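Local coordinates for probable ABC transporter extracellular-binding protein YckB (Bacillus subtilis, PDB 2IEE) that probably serves as the extracellular solute-binding component of a binding-protein-dependent ABC transport system, at residues A[59-64]-A[225-230]; A[155-160]-A[172-177]; A[68-73]-A[82-87]; A[180-185]-A[252-257]; A[43-48]-A[53-58]. One frame throughout, in Å; residues are numbered along the deposited sequence.

Interaction 1 (A[59-64]-A[225-230])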
# COMPACT_ATOMS: atom_id res chain seq x y z
N LYS A 59 6.52 2.65 20.11
CA LYS A 59 7.53 3.31 20.94
C LYS A 59 6.86 4.42 21.76
O LYS A 59 7.16 4.58 22.94
CB LYS A 59 8.64 3.90 20.06
CG LYS A 59 9.81 4.45 20.87
CD LYS A 59 10.85 5.14 19.99
CE LYS A 59 12.02 5.64 20.83
NZ LYS A 59 13.06 6.32 20.01
N ARG A 60 5.96 5.16 21.13
CA ARG A 60 5.25 6.24 21.82
C ARG A 60 4.52 5.66 23.03
O ARG A 60 4.29 6.36 24.01
CB ARG A 60 4.22 6.91 20.90
CG ARG A 60 4.80 7.64 19.69
CD ARG A 60 5.70 8.80 20.10
NE ARG A 60 6.39 9.39 18.95
CZ ARG A 60 5.90 10.34 18.17
NH1 ARG A 60 4.69 10.84 18.41
NH2 ARG A 60 6.61 10.80 17.15
N LEU A 61 4.17 4.38 22.94
CA LEU A 61 3.45 3.69 24.00
C LEU A 61 4.37 2.85 24.90
O LEU A 61 3.92 1.92 25.56
CB LEU A 61 2.37 2.79 23.39
CG LEU A 61 1.31 3.53 22.57
CD1 LEU A 61 0.48 2.55 21.76
CD2 LEU A 61 0.43 4.34 23.50
N GLY A 62 5.66 3.19 24.90
CA GLY A 62 6.62 2.47 25.72
C GLY A 62 6.72 0.99 25.39
O GLY A 62 7.03 0.18 26.25
N LEU A 63 6.46 0.64 24.13
CA LEU A 63 6.51 -0.76 23.73
C LEU A 63 7.53 -1.06 22.64
O LEU A 63 7.89 -0.20 21.85
CB LEU A 63 5.14 -1.23 23.23
CG LEU A 63 3.89 -1.01 24.09
CD1 LEU A 63 2.66 -1.39 23.27
CD2 LEU A 63 3.98 -1.83 25.37
N LYS A 64 7.96 -2.32 22.62
CA LYS A 64 8.90 -2.81 21.63
C LYS A 64 8.00 -3.58 20.67
O LYS A 64 6.92 -4.03 21.06
CB LYS A 64 9.90 -3.76 22.30
CG LYS A 64 10.85 -4.48 21.36
CD LYS A 64 11.80 -5.37 22.16
CE LYS A 64 12.77 -6.14 21.27
NZ LYS A 64 13.74 -6.95 22.07
N ASN A 225 -4.46 4.52 18.38
CA ASN A 225 -4.96 5.74 17.75
C ASN A 225 -4.42 6.98 18.46
O ASN A 225 -4.16 8.01 17.84
CB ASN A 225 -6.49 5.77 17.76
CG ASN A 225 -7.10 4.80 16.75
OD1 ASN A 225 -6.38 4.11 16.02
ND2 ASN A 225 -8.42 4.75 16.70
N GLU A 226 -4.25 6.87 19.78
CA GLU A 226 -3.73 7.97 20.57
C GLU A 226 -2.32 8.32 20.11
O GLU A 226 -1.98 9.49 19.92
CB GLU A 226 -3.75 7.61 22.06
CG GLU A 226 -5.08 7.91 22.76
CD GLU A 226 -5.16 7.39 24.19
OE1 GLU A 226 -4.20 7.60 24.97
OE2 GLU A 226 -6.19 6.78 24.54
N ALA A 227 -1.49 7.30 19.92
CA ALA A 227 -0.11 7.50 19.48
C ALA A 227 -0.07 7.97 18.02
O ALA A 227 0.73 8.83 17.66
CB ALA A 227 0.69 6.22 19.65
N LEU A 228 -0.94 7.41 17.18
CA LEU A 228 -1.00 7.79 15.77
C LEU A 228 -1.43 9.25 15.61
O LEU A 228 -0.93 9.96 14.74
CB LEU A 228 -1.96 6.87 15.01
CG LEU A 228 -1.45 5.47 14.66
CD1 LEU A 228 -2.56 4.61 14.07
CD2 LEU A 228 -0.30 5.60 13.67
N LYS A 229 -2.36 9.68 16.45
CA LYS A 229 -2.85 11.06 16.41
C LYS A 229 -1.72 12.01 16.80
O LYS A 229 -1.55 13.07 16.21
CB LYS A 229 -4.03 11.23 17.38
CG LYS A 229 -4.56 12.65 17.48
CD LYS A 229 -5.82 12.72 18.33
CE LYS A 229 -6.39 14.14 18.38
NZ LYS A 229 -7.68 14.22 19.12
N GLU A 230 -0.95 11.60 17.81
CA GLU A 230 0.17 12.39 18.29
C GLU A 230 1.20 12.53 17.17
O GLU A 230 1.82 13.58 17.00
CB GLU A 230 0.79 11.69 19.50
CG GLU A 230 1.97 12.40 20.14
CD GLU A 230 2.54 11.61 21.31
OE1 GLU A 230 1.83 11.45 22.32
OE2 GLU A 230 3.70 11.15 21.21
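Arg60 and Glu230 meet in a salt bridge, with NH1 of Arg60 3.0 Å from OE2 of Glu230. The guanidinium and carboxylate planes lie only 15° apart, but they do not share a plane. The carboxylate oxygen is tilted from the guanidinium plane, and NH1 comes to OE2 on its anti side. The N-H...O angle of 136° marks a bent bond. The two chains reach it by different shapes. Arg60 bends at chi2 (-62°), which folds its CD back to 3.3 Å from Glu230 OE2. Glu230 runs out extended from its backbone. One carboxylate oxygen therefore meets both the charged end and the aliphatic part of the arginine. Nearer the backbones, the methyl of Ala227 packs on Arg60 CB at 3.8 Å and on Leu61 CG at 4.0 Å. Other groups also hold the guanidinium: Glu56 pairs with NE, and Ser236 bonds to NH2. A methionine in place of Arg60 would probably leave Glu230 without its partner charge here and Ser236 without this hydrogen bond. Just beyond, Gly62 is the C-prime residue of a Schellman motif that ends helix 49-60. The contact thus joins the C-terminal end of helix 49-60 to the flank of helix 218-234, while Leu61 also touches Trp14 of helix 14-20 and Met224 of helix 218-234.

Interaction 2 (A[155-160]-A[172-177])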
# COMPACT_ATOMS: atom_id res chain seq x y z
N VAL A 155 -1.50 -8.66 -21.01
CA VAL A 155 -0.22 -9.13 -21.52
C VAL A 155 0.40 -10.10 -20.53
O VAL A 155 0.58 -9.78 -19.35
CB VAL A 155 0.75 -7.95 -21.76
CG1 VAL A 155 2.08 -8.47 -22.29
CG2 VAL A 155 0.14 -6.97 -22.76
N ILE A 156 0.71 -11.30 -21.01
CA ILE A 156 1.31 -12.32 -20.15
C ILE A 156 2.83 -12.30 -20.21
O ILE A 156 3.41 -12.54 -21.27
CB ILE A 156 0.83 -13.74 -20.54
CG1 ILE A 156 -0.63 -13.93 -20.14
CG2 ILE A 156 1.67 -14.79 -19.84
CD1 ILE A 156 -0.84 -13.84 -18.64
N TYR A 157 3.46 -12.03 -19.08
CA TYR A 157 4.92 -12.00 -18.99
C TYR A 157 5.41 -13.27 -18.29
O TYR A 157 4.75 -13.78 -17.38
CB TYR A 157 5.40 -10.80 -18.19
CG TYR A 157 5.47 -9.50 -18.95
CD1 TYR A 157 4.33 -8.72 -19.17
CD2 TYR A 157 6.69 -9.03 -19.43
CE1 TYR A 157 4.41 -7.49 -19.84
CE2 TYR A 157 6.78 -7.81 -20.09
CZ TYR A 157 5.65 -7.05 -20.29
OH TYR A 157 5.77 -5.84 -20.94
N ASP A 158 6.56 -13.76 -18.71
CA ASP A 158 7.13 -14.96 -18.11
C ASP A 158 7.61 -14.63 -16.70
O ASP A 158 7.12 -15.18 -15.72
CB ASP A 158 8.29 -15.48 -18.95
CG ASP A 158 8.82 -16.82 -18.46
OD1 ASP A 158 9.33 -16.87 -17.32
OD2 ASP A 158 8.72 -17.81 -19.22
N ASN A 159 8.56 -13.71 -16.62
CA ASN A 159 9.11 -13.30 -15.33
C ASN A 159 9.92 -12.03 -15.56
O ASN A 159 11.14 -12.07 -15.69
CB ASN A 159 10.01 -14.39 -14.76
CG ASN A 159 10.57 -14.03 -13.40
OD1 ASN A 159 9.83 -13.79 -12.45
ND2 ASN A 159 11.90 -13.99 -13.31
N ALA A 160 9.22 -10.90 -15.61
CA ALA A 160 9.87 -9.62 -15.87
C ALA A 160 10.07 -8.76 -14.63
O ALA A 160 9.60 -9.08 -13.54
CB ALA A 160 9.07 -8.84 -16.90
N GLY A 172 6.33 1.06 -26.78
CA GLY A 172 5.15 0.85 -27.59
C GLY A 172 4.81 -0.63 -27.69
O GLY A 172 3.88 -1.00 -28.39
N ARG A 173 5.58 -1.48 -27.00
CA ARG A 173 5.31 -2.92 -27.01
C ARG A 173 4.04 -3.21 -26.21
O ARG A 173 3.31 -4.16 -26.51
CB ARG A 173 6.51 -3.70 -26.45
CG ARG A 173 7.75 -3.58 -27.31
CD ARG A 173 8.85 -4.58 -26.91
NE ARG A 173 8.41 -5.96 -27.07
CZ ARG A 173 8.13 -6.79 -26.07
NH1 ARG A 173 8.24 -6.37 -24.81
NH2 ARG A 173 7.73 -8.03 -26.32
N THR A 174 3.79 -2.40 -25.19
CA THR A 174 2.57 -2.49 -24.39
C THR A 174 2.02 -1.07 -24.34
O THR A 174 2.67 -0.13 -24.80
CB THR A 174 2.82 -2.99 -22.96
OG1 THR A 174 3.83 -2.18 -22.34
CG2 THR A 174 3.22 -4.47 -22.97
N ASP A 175 0.83 -0.89 -23.77
CA ASP A 175 0.23 0.44 -23.72
C ASP A 175 0.00 1.06 -22.36
O ASP A 175 0.18 2.27 -22.19
CB ASP A 175 -1.12 0.42 -24.43
CG ASP A 175 -1.02 0.00 -25.87
OD1 ASP A 175 -0.22 0.62 -26.59
OD2 ASP A 175 -1.74 -0.93 -26.27
N VAL A 176 -0.39 0.25 -21.39
CA VAL A 176 -0.71 0.79 -20.09
C VAL A 176 -0.44 -0.17 -18.94
O VAL A 176 -0.47 -1.39 -19.11
CB VAL A 176 -2.20 1.18 -20.09
CG1 VAL A 176 -3.04 -0.06 -20.33
CG2 VAL A 176 -2.59 1.87 -18.78
N ILE A 177 -0.15 0.40 -17.77
CA ILE A 177 0.08 -0.35 -16.55
C ILE A 177 -0.84 0.25 -15.50
O ILE A 177 -0.80 1.46 -15.26
CB ILE A 177 1.51 -0.20 -16.00
CG1 ILE A 177 2.54 -0.62 -17.05
CG2 ILE A 177 1.69 -1.07 -14.74
CD1 ILE A 177 2.39 -2.04 -17.47
O HOH W 1 4.37 -3.05 -19.77
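Val155 starts the contact, just after strand 153-154. Its CG2 methyl lies 4.0 Å from the CG2 methyl of Thr174. CG1 stands opposite the backbone N (chi1 180°), and this turns CG2 to the threonine. Two residues on, Tyr157 reaches the same methyl with its hydroxyl oxygen. Its OH lies 3.5 Å from Thr174 CG2, and the two side chains point at each other from facing sides.

The hydroxyl of Thr174 points to a different partner. With chi1 at 53°, OG1 sits between the backbone N and the carbonyl carbon and CG2 is left for the two side chains. A water lies 2.8 Å from Thr174 OG1. The same water donates a weak hydrogen bond to Tyr157 OH at 3.3 Å, so it bridges the two hydroxyl groups beside the methyl contact. The stronger polar partner of Tyr157 OH is Asp168 of helix 162-171, and the tyrosine ring also meets Tyr165 of that helix edge-to-face.

Strand 153-154, helix 162-171 and strand 176-180 form a beta-alpha-beta crossover, and the contact joins its two loops. Gly172 closes the helix with a Schellman motif, and the chain then enters strand 176-180. Strand 134-136 lies between the two crossover strands in the mixed sheet. Val155 and Tyr157 rest on it, while Thr174 packs on Asp168 and Val169 of the helix.

Interaction 3 (A[68-73]-A[82-87])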
# COMPACT_ATOMS: atom_id res chain seq x y z
N LYS A 68 6.24 -10.41 13.10
CA LYS A 68 6.17 -11.79 12.65
C LYS A 68 5.87 -11.76 11.16
O LYS A 68 4.79 -11.34 10.75
CB LYS A 68 5.06 -12.54 13.39
CG LYS A 68 5.34 -12.79 14.87
CD LYS A 68 6.59 -13.63 15.06
CE LYS A 68 6.84 -13.92 16.54
NZ LYS A 68 8.12 -14.65 16.76
N GLU A 69 6.83 -12.20 10.37
CA GLU A 69 6.69 -12.21 8.93
C GLU A 69 5.94 -13.45 8.46
O GLU A 69 6.29 -14.57 8.84
CB GLU A 69 8.06 -12.15 8.27
CG GLU A 69 8.80 -10.86 8.59
CD GLU A 69 10.20 -10.85 8.02
OE1 GLU A 69 10.36 -11.28 6.86
OE2 GLU A 69 11.13 -10.39 8.72
N MSE A 70 4.91 -13.24 7.65
CA MSE A 70 4.09 -14.33 7.12
C MSE A 70 3.29 -13.84 5.91
O MSE A 70 3.17 -12.64 5.68
CB MSE A 70 3.13 -14.82 8.20
CG MSE A 70 2.17 -13.75 8.71
SE MSE A 70 0.92 -14.36 10.05
CE MSE A 70 2.09 -14.28 11.60
N GLY A 71 2.75 -14.78 5.15
CA GLY A 71 1.96 -14.42 3.98
C GLY A 71 0.68 -13.71 4.40
O GLY A 71 0.26 -13.82 5.55
N ILE A 72 0.06 -13.00 3.47
CA ILE A 72 -1.17 -12.28 3.76
C ILE A 72 -2.25 -13.28 4.20
O ILE A 72 -3.12 -12.96 5.01
CB ILE A 72 -1.67 -11.49 2.53
CG1 ILE A 72 -2.90 -10.65 2.90
CG2 ILE A 72 -2.01 -12.45 1.40
CD1 ILE A 72 -2.60 -9.52 3.87
N ASP A 73 -2.18 -14.49 3.66
CA ASP A 73 -3.14 -15.53 3.98
C ASP A 73 -2.93 -16.04 5.41
O ASP A 73 -1.81 -16.32 5.82
CB ASP A 73 -3.01 -16.69 3.00
CG ASP A 73 -3.98 -17.82 3.30
OD1 ASP A 73 -5.20 -17.55 3.35
OD2 ASP A 73 -3.52 -18.97 3.49
N GLY A 82 -5.35 -14.92 18.23
CA GLY A 82 -4.57 -14.33 19.29
C GLY A 82 -3.10 -14.62 19.08
O GLY A 82 -2.27 -14.33 19.93
N GLN A 83 -2.78 -15.22 17.94
CA GLN A 83 -1.41 -15.56 17.59
C GLN A 83 -0.56 -14.29 17.59
O GLN A 83 0.58 -14.27 18.05
CB GLN A 83 -1.37 -16.22 16.21
CG GLN A 83 -0.05 -16.86 15.84
CD GLN A 83 -0.09 -17.49 14.46
OE1 GLN A 83 -0.97 -18.29 14.15
NE2 GLN A 83 0.88 -17.14 13.61
N VAL A 84 -1.13 -13.21 17.06
CA VAL A 84 -0.45 -11.93 17.01
C VAL A 84 -1.41 -10.89 17.56
O VAL A 84 -2.62 -11.14 17.63
CB VAL A 84 -0.09 -11.55 15.57
CG1 VAL A 84 0.96 -12.51 15.03
CG2 VAL A 84 -1.33 -11.58 14.70
N ASP A 85 -0.89 -9.73 17.96
CA ASP A 85 -1.73 -8.67 18.51
C ASP A 85 -2.34 -7.79 17.42
O ASP A 85 -3.36 -7.13 17.64
CB ASP A 85 -0.91 -7.78 19.46
CG ASP A 85 -0.31 -8.56 20.62
OD1 ASP A 85 -1.04 -9.35 21.25
OD2 ASP A 85 0.89 -8.37 20.91
N ALA A 86 -1.71 -7.78 16.25
CA ALA A 86 -2.21 -6.97 15.16
C ALA A 86 -1.53 -7.36 13.86
O ALA A 86 -0.53 -8.09 13.86
CB ALA A 86 -1.97 -5.50 15.45
N ALA A 87 -2.08 -6.88 12.75
CA ALA A 87 -1.52 -7.15 11.44
C ALA A 87 -1.38 -5.82 10.69
O ALA A 87 -2.31 -5.02 10.64
CB ALA A 87 -2.44 -8.08 10.66
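A beta-alpha-beta connection holds this contact: strand 64-69 leads through helix 75-81 to strand 86-87 of a parallel sheet. Met70, a selenomethionine in the crystal, makes the main contact between the two ends of the connection. Its terminal methyl CE lies 4.0 Å from CG1 of Val84, and these two side chains reach toward each other tip to tip. The same CE lies 3.7 Å from NE2 of Gln83, whose side chain heads back toward Met70. Met70 starts with CG between the backbone N and the carbonyl carbon (chi1 60°). The chain then bends at chi3 (81°), and the methyl swings across to the second segment. Gln83 instead reaches out extended, and its amide nitrogen ends beside that methyl. Lys68 adds a looser touch, with its CG 4.4 Å from Val84 CG1. The lysine then leads away, and its amine forms a salt bridge with Glu66.

Strand 22-27 runs between the two outer strands of the sheet. Lys68 and Val84 both touch Val24 on it, and Met70 touches Ala26. Helix 75-81 lies against three of these side chains: Met75 meets Met70, while Ala78 meets Gln83 and Val84.

Interaction 4 (A[180-185]-A[252-257])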
# COMPACT_ATOMS: atom_id res chain seq x y z
N ASP A 180 -1.25 1.13 -8.04
CA ASP A 180 -1.46 2.16 -7.02
C ASP A 180 -0.75 3.46 -7.43
O ASP A 180 0.36 3.42 -7.95
CB ASP A 180 -0.90 1.66 -5.69
CG ASP A 180 -0.89 2.73 -4.62
OD1 ASP A 180 -1.96 3.00 -4.04
OD2 ASP A 180 0.19 3.30 -4.38
N TYR A 181 -1.39 4.60 -7.18
CA TYR A 181 -0.81 5.89 -7.54
C TYR A 181 0.60 6.09 -7.02
O TYR A 181 1.53 6.35 -7.79
CB TYR A 181 -1.68 7.02 -7.01
CG TYR A 181 -1.04 8.38 -7.14
CD1 TYR A 181 -0.67 8.89 -8.39
CD2 TYR A 181 -0.83 9.18 -6.02
CE1 TYR A 181 -0.12 10.16 -8.51
CE2 TYR A 181 -0.28 10.45 -6.14
CZ TYR A 181 0.08 10.93 -7.38
OH TYR A 181 0.62 12.19 -7.48
N TYR A 182 0.76 6.00 -5.71
CA TYR A 182 2.06 6.20 -5.11
C TYR A 182 3.15 5.26 -5.63
O TYR A 182 4.28 5.70 -5.84
CB TYR A 182 1.94 6.12 -3.59
CG TYR A 182 1.22 7.33 -3.04
CD1 TYR A 182 1.76 8.61 -3.20
CD2 TYR A 182 -0.02 7.21 -2.42
CE1 TYR A 182 1.09 9.74 -2.74
CE2 TYR A 182 -0.70 8.33 -1.96
CZ TYR A 182 -0.15 9.60 -2.13
OH TYR A 182 -0.83 10.71 -1.68
N LEU A 183 2.81 3.99 -5.86
CA LEU A 183 3.80 3.05 -6.38
C LEU A 183 4.24 3.50 -7.76
O LEU A 183 5.39 3.31 -8.14
CB LEU A 183 3.23 1.65 -6.50
CG LEU A 183 2.85 0.95 -5.20
CD1 LEU A 183 2.35 -0.46 -5.53
CD2 LEU A 183 4.05 0.91 -4.26
N GLN A 184 3.31 4.09 -8.51
CA GLN A 184 3.63 4.54 -9.85
C GLN A 184 4.45 5.84 -9.85
O GLN A 184 5.23 6.06 -10.76
CB GLN A 184 2.36 4.69 -10.70
CG GLN A 184 1.57 3.38 -10.80
CD GLN A 184 0.69 3.27 -12.04
OE1 GLN A 184 -0.14 4.13 -12.31
NE2 GLN A 184 0.88 2.20 -12.80
N THR A 185 4.27 6.69 -8.84
CA THR A 185 5.05 7.93 -8.79
C THR A 185 6.51 7.55 -8.57
O THR A 185 7.42 8.24 -9.03
CB THR A 185 4.62 8.85 -7.64
OG1 THR A 185 4.90 8.21 -6.39
CG2 THR A 185 3.14 9.18 -7.73
N LYS A 252 -2.26 11.74 4.27
CA LYS A 252 -3.40 12.64 4.15
C LYS A 252 -4.16 12.37 2.86
O LYS A 252 -3.55 12.14 1.82
CB LYS A 252 -2.93 14.10 4.19
CG LYS A 252 -2.32 14.48 5.53
CD LYS A 252 -1.76 15.88 5.52
CE LYS A 252 -1.08 16.20 6.85
NZ LYS A 252 -0.49 17.56 6.83
N LYS A 253 -5.48 12.40 2.93
CA LYS A 253 -6.32 12.14 1.76
C LYS A 253 -6.16 13.19 0.68
O LYS A 253 -6.14 14.39 0.96
CB LYS A 253 -7.79 12.06 2.18
CG LYS A 253 -8.73 11.64 1.06
CD LYS A 253 -10.18 11.89 1.47
CE LYS A 253 -11.15 11.23 0.52
NZ LYS A 253 -11.08 9.75 0.63
N ILE A 254 -6.07 12.74 -0.57
CA ILE A 254 -5.93 13.63 -1.71
C ILE A 254 -7.30 14.05 -2.22
O ILE A 254 -8.11 13.22 -2.60
CB ILE A 254 -5.18 12.93 -2.87
CG1 ILE A 254 -3.73 12.63 -2.46
CG2 ILE A 254 -5.21 13.81 -4.12
CD1 ILE A 254 -2.93 11.91 -3.53
N ASP A 255 -7.55 15.36 -2.21
CA ASP A 255 -8.82 15.88 -2.69
C ASP A 255 -8.79 15.76 -4.21
O ASP A 255 -8.33 16.67 -4.91
CB ASP A 255 -8.98 17.34 -2.27
CG ASP A 255 -10.27 17.96 -2.78
OD1 ASP A 255 -11.34 17.33 -2.63
OD2 ASP A 255 -10.21 19.08 -3.33
N ALA A 256 -9.27 14.64 -4.73
CA ALA A 256 -9.28 14.41 -6.17
C ALA A 256 -10.57 13.77 -6.67
O ALA A 256 -11.35 13.22 -5.89
CB ALA A 256 -8.08 13.54 -6.55
N ASP A 257 -10.78 13.85 -7.97
CA ASP A 257 -11.96 13.29 -8.62
C ASP A 257 -11.70 11.80 -8.89
O ASP A 257 -11.25 11.44 -9.98
CB ASP A 257 -12.23 14.02 -9.94
CG ASP A 257 -13.60 13.70 -10.53
OD1 ASP A 257 -13.91 12.51 -10.74
OD2 ASP A 257 -14.37 14.66 -10.77
O HOH W 2 -2.70 10.39 -0.07
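Ile254 brings its CD1 methyl to two neighbouring tyrosines, Tyr181 and Tyr182. CD1 lies 4.0 Å from Tyr181 CE2 and 3.9 Å from Tyr182 CZ. Tyr182 OH is 3.0 Å from Ile254 CD1, a tight approach. In Tyr181, CG is opposite the backbone N (chi1 171°), and the side chain crosses Ile254 at about a right angle. In Tyr182, CG lies beside the backbone N (chi1 -71°), and the ring and Ile254 head straight for each other. CD2 of Tyr181 sits 3.7 Å above the centre of the Tyr182 ring. Thr185 CG2 in turn lies over one face of Tyr181, toward its rim.

The phenol of Tyr182 also makes a polar link. Its OH donates to a water at a short 2.5 Å, which lies in the ring plane at the edge. That water donates to the carbonyl O of Lys252 at 2.7 Å. At the helix start, Asp180 is the N-cap, and its OD2 accepts from Leu183 N at 3.1 Å.

The contact packs the C-terminal tail, after helix 236-244, on this N-capped start of helix 181-190. Strand 108-116 lies alongside: Tyr111 meets both Tyr181 and Ile254, and Ser110 meets Tyr182. Strand 197-214 adds Ile198 against Tyr181.

Interaction 5 (A[43-48]-A[53-58])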
# COMPACT_ATOMS: atom_id res chain seq x y z
N SER A 43 21.72 -4.65 5.67
CA SER A 43 21.14 -4.97 6.98
C SER A 43 19.99 -5.96 6.90
O SER A 43 19.72 -6.68 7.86
CB SER A 43 20.64 -3.70 7.66
OG SER A 43 19.36 -3.34 7.16
N ASP A 44 19.30 -6.00 5.76
CA ASP A 44 18.16 -6.90 5.58
C ASP A 44 17.14 -6.63 6.68
O ASP A 44 16.33 -7.49 7.01
CB ASP A 44 18.59 -8.37 5.66
CG ASP A 44 19.64 -8.74 4.62
OD1 ASP A 44 19.58 -8.21 3.50
OD2 ASP A 44 20.51 -9.59 4.93
N LYS A 45 17.19 -5.43 7.25
CA LYS A 45 16.27 -5.06 8.32
C LYS A 45 14.86 -4.86 7.80
O LYS A 45 14.65 -4.25 6.75
CB LYS A 45 16.74 -3.77 8.99
CG LYS A 45 15.90 -3.37 10.20
CD LYS A 45 16.40 -2.06 10.80
CE LYS A 45 15.61 -1.69 12.05
NZ LYS A 45 16.05 -0.38 12.60
N LEU A 46 13.88 -5.39 8.53
CA LEU A 46 12.49 -5.24 8.13
C LEU A 46 12.17 -3.76 8.33
O LEU A 46 12.34 -3.22 9.42
CB LEU A 46 11.58 -6.12 9.00
CG LEU A 46 10.07 -6.07 8.74
CD1 LEU A 46 9.77 -6.45 7.29
CD2 LEU A 46 9.35 -7.01 9.68
N THR A 47 11.73 -3.09 7.27
CA THR A 47 11.44 -1.67 7.37
C THR A 47 10.30 -1.30 6.44
O THR A 47 9.50 -2.16 6.08
CB THR A 47 12.72 -0.85 7.05
OG1 THR A 47 12.46 0.54 7.22
CG2 THR A 47 13.18 -1.12 5.63
N GLY A 48 10.21 -0.03 6.06
CA GLY A 48 9.12 0.39 5.18
C GLY A 48 8.17 1.34 5.88
O GLY A 48 8.09 1.35 7.11
N VAL A 53 5.88 3.18 10.88
CA VAL A 53 4.78 3.88 11.53
C VAL A 53 4.35 3.11 12.78
O VAL A 53 4.13 3.69 13.83
CB VAL A 53 3.55 4.01 10.59
CG1 VAL A 53 2.34 4.48 11.37
CG2 VAL A 53 3.86 5.00 9.46
N VAL A 54 4.23 1.80 12.65
CA VAL A 54 3.85 0.95 13.77
C VAL A 54 4.94 0.96 14.84
O VAL A 54 4.67 1.13 16.03
CB VAL A 54 3.62 -0.50 13.30
CG1 VAL A 54 3.37 -1.40 14.50
CG2 VAL A 54 2.44 -0.56 12.35
N ARG A 55 6.18 0.78 14.40
CA ARG A 55 7.33 0.76 15.30
C ARG A 55 7.35 1.99 16.19
O ARG A 55 7.45 1.89 17.42
CB ARG A 55 8.62 0.65 14.47
CG ARG A 55 9.94 0.66 15.25
CD ARG A 55 11.12 0.37 14.31
NE ARG A 55 11.27 -1.06 14.05
CZ ARG A 55 11.62 -1.60 12.89
NH1 ARG A 55 11.86 -0.83 11.84
NH2 ARG A 55 11.75 -2.91 12.78
N GLU A 56 7.23 3.16 15.57
CA GLU A 56 7.24 4.43 16.29
C GLU A 56 6.00 4.59 17.17
O GLU A 56 6.09 5.08 18.29
CB GLU A 56 7.32 5.58 15.28
CG GLU A 56 7.41 6.98 15.89
CD GLU A 56 8.67 7.17 16.73
OE1 GLU A 56 9.69 6.52 16.43
OE2 GLU A 56 8.63 7.97 17.69
N ALA A 57 4.84 4.18 16.67
CA ALA A 57 3.62 4.29 17.44
C ALA A 57 3.77 3.46 18.71
O ALA A 57 3.44 3.90 19.81
CB ALA A 57 2.43 3.79 16.62
N ALA A 58 4.30 2.25 18.56
CA ALA A 58 4.51 1.37 19.70
C ALA A 58 5.49 2.02 20.67
O ALA A 58 5.32 1.96 21.89
CB ALA A 58 5.04 0.02 19.24
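Arg55 points its guanidinium at the backbone carbonyl of Leu46, while its stronger partner is Glu52, one turn earlier in the helix, which forms a salt bridge with NH1. Glu52 also accepts from Thr47 OG1 and so links the arginine to the strand a second time. NH1 and NH2 of Arg55 each give a weak hydrogen bond to Leu46 O, both 3.4 Å long with N-H...O angles of 152°. The oxygen lies at the edge of the guanidinium, in its plane, and the two nitrogens share it as a fork.

Strand 45-47 runs into helix 49-60 through Gly48, the N-cap of the helix, and Arg55 reaches back from the helix to the strand. Its chain leaves with CG opposite the backbone N (chi1 178°) and bends at chi3 (-81°), which turns the guanidinium to the carbonyl. A leucine in place of Arg55 would probably leave Glu52 without its cationic mate and Leu46 O without these two weak bonds.

Lys45 lies extended over one face of the guanidinium, with CE 3.9 Å from Arg55 NH1. Its NZ is 4.3 Å from the same NH1, a like-charge approach that Glu52 probably eases. Phe67 of strand 64-69 packs against both Leu46 and Arg55.

Overall arrangement
From the N terminus, interaction 5 closes the first and shortest loop, between strand 45-47 and helix 49-60. Interaction 1 opens at the end of that helix and closes only at helix 218-234. The two touch: Leu63 N lies 2.8 Å from Ala58 O, a probable hydrogen bond. Interactions 3 and 2 both nest inside the long loop of interaction 1. Interaction 3 closes a beta-alpha-beta connection in the parallel sheet, and interaction 2 brackets helix 162-171 beside the mixed sheet, with centres about 33 Å apart. Interaction 4 crosses interaction 1 and brings the C-terminal chain back to helix 181-190. Ile177 and Gln184 link interactions 2 and 4.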